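Local coordinates for protein serine protease inhibitor (Thermoanaerobacter tengcongensis, PDB 2PEF) that probably inhibits serine proteases as a member of the serpin family, and is captured here in its latent state, at residues S34-M39 / N162-D167; Y73-M78 / A113-A118. One frame throughout, in Å; residues are numbered along the deposited sequence. Where two conformers were deposited one is given.

Contact 1: S34-M39 / N162-D167; sequences SPLSAM and NAVAFD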
# COMPACT_ATOMS: atom_id res chain seq x y z
N SER A 34 0.92 1.19 0.55
CA SER A 34 0.77 -0.08 -0.14
C SER A 34 -0.16 0.11 -1.32
O SER A 34 -1.38 0.21 -1.14
CB SER A 34 0.22 -1.16 0.78
OG SER A 34 -0.05 -2.34 0.05
N PRO A 35 0.41 0.18 -2.54
CA PRO A 35 -0.42 0.30 -3.73
C PRO A 35 -1.37 -0.88 -3.87
O PRO A 35 -2.51 -0.69 -4.29
CB PRO A 35 0.61 0.32 -4.87
CG PRO A 35 1.87 0.79 -4.23
CD PRO A 35 1.85 0.19 -2.87
N LEU A 36 -0.92 -2.07 -3.49
CA LEU A 36 -1.75 -3.27 -3.53
C LEU A 36 -3.02 -3.10 -2.69
O LEU A 36 -4.12 -3.35 -3.17
CB LEU A 36 -0.98 -4.51 -3.05
CG LEU A 36 -1.74 -5.84 -3.02
CD1 LEU A 36 -2.27 -6.24 -4.41
CD2 LEU A 36 -0.85 -6.93 -2.45
N SER A 37 -2.85 -2.66 -1.45
CA SER A 37 -3.97 -2.43 -0.55
C SER A 37 -4.96 -1.40 -1.10
O SER A 37 -6.17 -1.61 -1.06
CB SER A 37 -3.47 -2.00 0.83
OG SER A 37 -4.55 -1.69 1.69
N ALA A 38 -4.43 -0.30 -1.63
CA ALA A 38 -5.26 0.75 -2.20
C ALA A 38 -6.04 0.25 -3.41
O ALA A 38 -7.26 0.46 -3.50
CB ALA A 38 -4.42 1.96 -2.57
N MET A 39 -5.33 -0.43 -4.32
CA MET A 39 -5.92 -1.05 -5.50
C MET A 39 -7.10 -1.95 -5.14
O MET A 39 -8.17 -1.89 -5.75
CB MET A 39 -4.86 -1.85 -6.25
CG MET A 39 -5.39 -2.71 -7.40
SD MET A 39 -6.05 -1.72 -8.76
CE MET A 39 -4.55 -1.12 -9.51
N ASN A 162 -9.74 -2.95 2.97
CA ASN A 162 -8.71 -3.94 2.70
C ASN A 162 -7.60 -3.87 3.74
O ASN A 162 -7.26 -2.79 4.22
CB ASN A 162 -8.12 -3.74 1.31
CG ASN A 162 -6.84 -4.52 1.11
OD1 ASN A 162 -5.76 -4.04 1.44
ND2 ASN A 162 -6.96 -5.74 0.60
N ALA A 163 -7.03 -5.03 4.07
CA ALA A 163 -5.82 -5.12 4.88
C ALA A 163 -4.78 -6.02 4.23
O ALA A 163 -5.11 -7.05 3.65
CB ALA A 163 -6.15 -5.61 6.29
N VAL A 164 -3.52 -5.59 4.31
CA VAL A 164 -2.38 -6.37 3.84
C VAL A 164 -1.40 -6.52 4.99
O VAL A 164 -1.09 -5.53 5.68
CB VAL A 164 -1.69 -5.69 2.63
CG1 VAL A 164 -0.36 -6.38 2.28
CG2 VAL A 164 -2.60 -5.68 1.42
N ALA A 165 -0.92 -7.74 5.23
CA ALA A 165 0.08 -7.99 6.28
C ALA A 165 1.28 -8.73 5.70
O ALA A 165 1.14 -9.80 5.12
CB ALA A 165 -0.54 -8.80 7.42
N PHE A 166 2.47 -8.13 5.86
CA PHE A 166 3.72 -8.69 5.34
C PHE A 166 4.67 -8.97 6.51
O PHE A 166 4.85 -8.13 7.38
CB PHE A 166 4.36 -7.71 4.36
CG PHE A 166 5.68 -8.16 3.78
CD1 PHE A 166 5.72 -9.01 2.67
CD2 PHE A 166 6.87 -7.71 4.32
CE1 PHE A 166 6.93 -9.42 2.13
CE2 PHE A 166 8.09 -8.11 3.79
CZ PHE A 166 8.12 -8.97 2.69
N ASP A 167 5.25 -10.17 6.53
CA ASP A 167 6.15 -10.58 7.60
C ASP A 167 7.15 -11.57 7.04
O ASP A 167 6.82 -12.73 6.81
CB ASP A 167 5.35 -11.19 8.76
CG ASP A 167 6.21 -11.50 9.99
OD1 ASP A 167 7.46 -11.52 9.89
OD2 ASP A 167 5.63 -11.74 11.06
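Ser37 and Asn162 join the start of helix 35-46 to strand 158-169 in the buried serpin core, where helix B passes beneath strand 3 of sheet A in the shutter region. The two segments run roughly antiparallel, the axes of 35-39 and 162-167 coming within 7.8 Å at closest approach. Going out along Asn162, CB lies 3.7 Å from the backbone O of Ser37. CG, anti to the backbone N (chi1 166°), comes 3.7 Å from Ser37 OG, which places OD1 beside the serine. There OD1 accepts a 2.7 Å hydrogen bond from Ser37 OG, which meets it at a C=O...O angle of 141°, a little off the carbonyl plane. At the other branch, ND2 bonds Asn93 OD1 on the adjacent strand, fixing which way the amide is flipped. Ser37 OG also bonds Thr329 OG1 on strand 322-331, the neighbour of 158-169 and, as expected for a latent serpin, probably part of the inserted reactive-centre loop. With an alanine here in place of Asn162, Ser37 OG would keep Thr329 but is likely to lose its amide acceptor, and Asn93 OD1 its N-H donor. Two residues along, Val164 sends CG2 against Ser37 CB at 3.8 Å, with Leu36 CD2 more loosely alongside. Ser34 OG, hydrogen-bonded to Ile364 O as well, N-caps the helix by accepting from Ser37 N at 3.2 Å, the N-H...O angle an almost straight 166°.

Contact 2: Y73-M78 / A113-A118; sequences YLYTYM and ADYYKA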
# COMPACT_ATOMS: atom_id res chain seq x y z
N TYR A 73 -7.78 -10.31 -12.96
CA TYR A 73 -6.36 -10.07 -12.71
C TYR A 73 -6.03 -10.08 -11.21
O TYR A 73 -5.08 -10.72 -10.78
CB TYR A 73 -5.94 -8.72 -13.28
CG TYR A 73 -5.55 -8.69 -14.74
CD1 TYR A 73 -6.04 -7.68 -15.58
CD2 TYR A 73 -4.68 -9.63 -15.29
CE1 TYR A 73 -5.67 -7.62 -16.92
CE2 TYR A 73 -4.31 -9.58 -16.63
CZ TYR A 73 -4.81 -8.56 -17.44
OH TYR A 73 -4.46 -8.50 -18.77
N LEU A 74 -6.82 -9.34 -10.44
CA LEU A 74 -6.55 -9.19 -9.01
C LEU A 74 -6.81 -10.48 -8.25
O LEU A 74 -6.03 -10.86 -7.37
CB LEU A 74 -7.35 -8.03 -8.42
CG LEU A 74 -6.87 -6.64 -8.84
CD1 LEU A 74 -7.78 -5.57 -8.27
CD2 LEU A 74 -5.42 -6.39 -8.41
N TYR A 75 -7.89 -11.17 -8.60
CA TYR A 75 -8.16 -12.49 -8.06
C TYR A 75 -6.97 -13.43 -8.30
O TYR A 75 -6.53 -14.12 -7.40
CB TYR A 75 -9.44 -13.08 -8.66
CG TYR A 75 -9.62 -14.56 -8.42
CD1 TYR A 75 -10.06 -15.03 -7.18
CD2 TYR A 75 -9.36 -15.48 -9.42
CE1 TYR A 75 -10.23 -16.39 -6.95
CE2 TYR A 75 -9.52 -16.85 -9.20
CZ TYR A 75 -9.96 -17.29 -7.97
OH TYR A 75 -10.12 -18.64 -7.76
N THR A 76 -6.44 -13.41 -9.52
CA THR A 76 -5.33 -14.28 -9.89
C THR A 76 -4.04 -13.85 -9.19
O THR A 76 -3.28 -14.69 -8.69
CB THR A 76 -5.13 -14.31 -11.41
OG1 THR A 76 -6.38 -14.57 -12.05
CG2 THR A 76 -4.12 -15.38 -11.80
N TYR A 77 -3.82 -12.54 -9.14
CA TYR A 77 -2.66 -11.97 -8.47
C TYR A 77 -2.62 -12.37 -7.00
O TYR A 77 -1.60 -12.85 -6.51
CB TYR A 77 -2.63 -10.45 -8.61
CG TYR A 77 -1.31 -9.83 -8.20
CD1 TYR A 77 -0.12 -10.17 -8.84
CD2 TYR A 77 -1.26 -8.89 -7.16
CE1 TYR A 77 1.09 -9.60 -8.47
CE2 TYR A 77 -0.04 -8.31 -6.78
CZ TYR A 77 1.12 -8.68 -7.44
OH TYR A 77 2.32 -8.11 -7.06
N MET A 78 -3.74 -12.17 -6.30
CA MET A 78 -3.86 -12.54 -4.89
C MET A 78 -3.68 -14.05 -4.68
O MET A 78 -3.04 -14.48 -3.71
CB MET A 78 -5.21 -12.10 -4.33
CG MET A 78 -5.35 -10.60 -4.15
SD MET A 78 -6.85 -10.19 -3.24
CE MET A 78 -8.08 -10.35 -4.54
N ALA A 113 -17.46 -11.46 -2.87
CA ALA A 113 -17.20 -12.74 -2.21
C ALA A 113 -16.33 -13.66 -3.07
O ALA A 113 -15.41 -14.32 -2.57
CB ALA A 113 -18.50 -13.44 -1.84
N ASP A 114 -16.61 -13.68 -4.37
CA ASP A 114 -15.93 -14.59 -5.30
C ASP A 114 -14.51 -14.19 -5.67
O ASP A 114 -13.59 -15.00 -5.58
CB ASP A 114 -16.76 -14.82 -6.56
CG ASP A 114 -17.94 -15.76 -6.34
OD1 ASP A 114 -17.96 -16.48 -5.32
OD2 ASP A 114 -18.84 -15.78 -7.20
N TYR A 115 -14.34 -12.94 -6.10
CA TYR A 115 -13.05 -12.45 -6.59
C TYR A 115 -12.16 -11.88 -5.49
O TYR A 115 -10.93 -11.88 -5.62
CB TYR A 115 -13.26 -11.39 -7.68
CG TYR A 115 -13.73 -11.96 -9.00
CD1 TYR A 115 -15.09 -12.12 -9.26
CD2 TYR A 115 -12.81 -12.34 -9.97
CE1 TYR A 115 -15.52 -12.65 -10.48
CE2 TYR A 115 -13.23 -12.86 -11.19
CZ TYR A 115 -14.58 -13.02 -11.44
OH TYR A 115 -15.00 -13.53 -12.64
N TYR A 116 -12.77 -11.39 -4.42
CA TYR A 116 -12.02 -10.69 -3.37
C TYR A 116 -12.08 -11.38 -2.01
O TYR A 116 -11.48 -10.90 -1.04
CB TYR A 116 -12.49 -9.23 -3.26
CG TYR A 116 -12.20 -8.45 -4.51
CD1 TYR A 116 -13.13 -8.41 -5.56
CD2 TYR A 116 -10.99 -7.77 -4.68
CE1 TYR A 116 -12.87 -7.70 -6.73
CE2 TYR A 116 -10.72 -7.06 -5.85
CZ TYR A 116 -11.66 -7.03 -6.87
OH TYR A 116 -11.41 -6.34 -8.04
N LYS A 117 -12.79 -12.51 -1.96
CA LYS A 117 -12.94 -13.29 -0.73
C LYS A 117 -13.32 -12.42 0.46
O LYS A 117 -12.83 -12.62 1.58
CB LYS A 117 -11.65 -14.07 -0.42
CG LYS A 117 -11.23 -15.05 -1.49
CD LYS A 117 -10.00 -15.83 -1.05
CE LYS A 117 -9.59 -16.83 -2.11
N ALA A 118 -14.20 -11.45 0.23
CA ALA A 118 -14.52 -10.46 1.25
C ALA A 118 -15.48 -10.99 2.31
O ALA A 118 -16.50 -11.61 2.00
CB ALA A 118 -15.05 -9.19 0.63
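Tyr75 and Tyr115 bring the two backbones close, CA to CA 5.1 Å, where the middle of helix 67-80 meets the C-terminal part of helix 106-116; these are helices D and E of the serpin fold. Lys117 then leaves helical geometry with a positive phi. Tyr75 CB sits at the edge of the Tyr115 ring, 3.7 Å from CD2, and the two side chains cross at about a right angle. Their rings have planes at 78° and centroids 5.9 Å apart, an oblique meeting that is neither a stack nor edge-to-face. The edge of the Tyr75 ring turns instead to the backbone, CD1 lying 3.6 Å from Tyr115 O, which is near the ring plane. Met78 bends at chi3 (-79°) and brings CE to 3.4 Å from that same carbonyl oxygen and 3.9 Å from Tyr116 CD2. Further along the CD2-CE2 side of Tyr116, Leu74 CD1 meets the ring edge, 3.7 Å from OH, a hydroxyl whose hydrogen bond to Asn71 OD1 is a polar link between the helices. The segments themselves share no hydrogen bond: Met78 CE and Tyr75 CB and CD1 pack round Tyr115 O, so shape fit probably sets their relative angle.

In the fold
Along the chain the order is 34-39, 73-78, 113-118, 162-167, so contact 2 is made entirely by chain lying between the two halves of contact 1. Their centres are 13 Å apart: the centre of contact 1 lies about 5 Å from the centre of the chain, that of contact 2 about 17 Å out. Helix 35-46 packs against helix 67-80 between them, Met39 CG touching Leu74 CD2 at 3.8 Å and Leu36 CD1 touching Tyr77 CE2 at 3.9 Å. Asn93 of strand 87-98, the partner of Asn162 in contact 1, gives its ND2 to the backbone O of Tyr116. The helical layer is thereby connected to the sheet that rearranges when a serpin goes latent.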